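Local coordinates for peptidoglycan synthetase penicillin-binding protein 3 (Bifidobacterium adolescentis, PDB 4YE5) that probably binds penicillin and, as a member of the transpeptidase family, is thought to cross-link peptidoglycan during cell-wall synthesis, at residues 99-103 with 104-108. Sequence-based numbering, arbitrary orientation.
Sequences LGMDA and TELGA
Asp102 caps the helix that follows it: its OD2 accepts from Glu105 N at 3.2 Å, using the anti side of the carboxylate, with the donor 31° off its plane. CG stands anti to the backbone N (chi1 176°), which puts the carboxylate alongside Thr104, the two side chains running side by side in the same direction and OD2 lying 3.1 Å from Thr104 CB. The main chain of Asp102 starts the helical bonding as well, its O receiving Leu106 N at 3.0 Å and nearly straight; Ala103 O takes Gly107 N one residue on. Selenomethionine Met101 crosses Leu106 at about a right angle. A bend at chi3 (64°) turns its methyl toward the helix, where CE sits 3.7 Å from Leu106 CD2 and equally near Glu105 OE1, while SE rests 4.0 Å from the same CD2. Leu99 CD1 approaches this leucine methyl more loosely. Leu106 also packs on Ala92, Leu95 and Ala96 of helix 87-99 and on Leu119 of strand 117-123, and is buried. Gly100, with positive phi, is the first residue to leave the helical conformation after helix 87-99; a tight loop then leads into helix 103-109, with Asp102 as N-cap, within the PBP dimerisation domain.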
# COMPACT_ATOMS: atom_id res chain seq x y z
N LEU A 99 6.11 21.43 37.07
CA LEU A 99 6.00 22.01 35.73
C LEU A 99 7.09 23.08 35.46
O LEU A 99 7.22 23.56 34.34
CB LEU A 99 4.61 22.61 35.51
CG LEU A 99 3.43 21.63 35.45
CD1 LEU A 99 2.11 22.39 35.46
CD2 LEU A 99 3.50 20.72 34.22
N GLY A 100 7.85 23.42 36.49
CA GLY A 100 8.84 24.49 36.39
C GLY A 100 8.17 25.80 36.06
O GLY A 100 8.63 26.55 35.20
N MSE A 101 7.06 26.08 36.73
CA MSE A 101 6.31 27.29 36.45
C MSE A 101 6.07 28.07 37.73
O MSE A 101 6.27 27.54 38.84
CB MSE A 101 4.96 26.95 35.79
CG MSE A 101 5.09 26.43 34.36
SE MSE A 101 3.35 25.96 33.57
CE MSE A 101 2.54 27.73 33.58
N ASP A 102 5.64 29.31 37.58
CA ASP A 102 5.39 30.16 38.74
C ASP A 102 4.01 29.87 39.36
O ASP A 102 3.01 29.76 38.65
CB ASP A 102 5.55 31.63 38.36
CG ASP A 102 5.21 32.56 39.50
OD1 ASP A 102 6.01 32.66 40.45
OD2 ASP A 102 4.14 33.18 39.43
N ALA A 103 3.99 29.72 40.68
CA ALA A 103 2.78 29.33 41.39
C ALA A 103 1.67 30.37 41.24
O ALA A 103 0.50 30.04 41.13
CB ALA A 103 3.07 29.08 42.86
N THR A 104 2.06 31.65 41.25
CA THR A 104 1.10 32.73 41.08
C THR A 104 0.39 32.62 39.74
O THR A 104 -0.83 32.69 39.67
CB THR A 104 1.78 34.12 41.17
OG1 THR A 104 2.39 34.26 42.46
CG2 THR A 104 0.76 35.22 40.95
N GLU A 105 1.16 32.40 38.68
CA GLU A 105 0.59 32.26 37.36
C GLU A 105 -0.34 31.04 37.25
O GLU A 105 -1.41 31.12 36.65
CB GLU A 105 1.68 32.14 36.30
CG GLU A 105 1.13 32.19 34.89
CD GLU A 105 2.16 31.82 33.83
OE1 GLU A 105 3.24 31.30 34.20
OE2 GLU A 105 1.89 32.05 32.63
N LEU A 106 0.10 29.91 37.79
CA LEU A 106 -0.74 28.71 37.78
C LEU A 106 -2.03 28.97 38.56
O LEU A 106 -3.11 28.57 38.14
CB LEU A 106 0.01 27.52 38.37
CG LEU A 106 1.10 26.88 37.50
CD1 LEU A 106 1.84 25.81 38.29
CD2 LEU A 106 0.47 26.28 36.26
N GLY A 107 -1.90 29.63 39.70
CA GLY A 107 -3.05 29.92 40.54
C GLY A 107 -4.08 30.77 39.83
O GLY A 107 -5.29 30.59 40.02
N ALA A 108 -3.60 31.70 39.01
CA ALA A 108 -4.47 32.57 38.22
C ALA A 108 -5.19 31.78 37.12
O ALA A 108 -6.39 31.96 36.90
CB ALA A 108 -3.67 33.74 37.62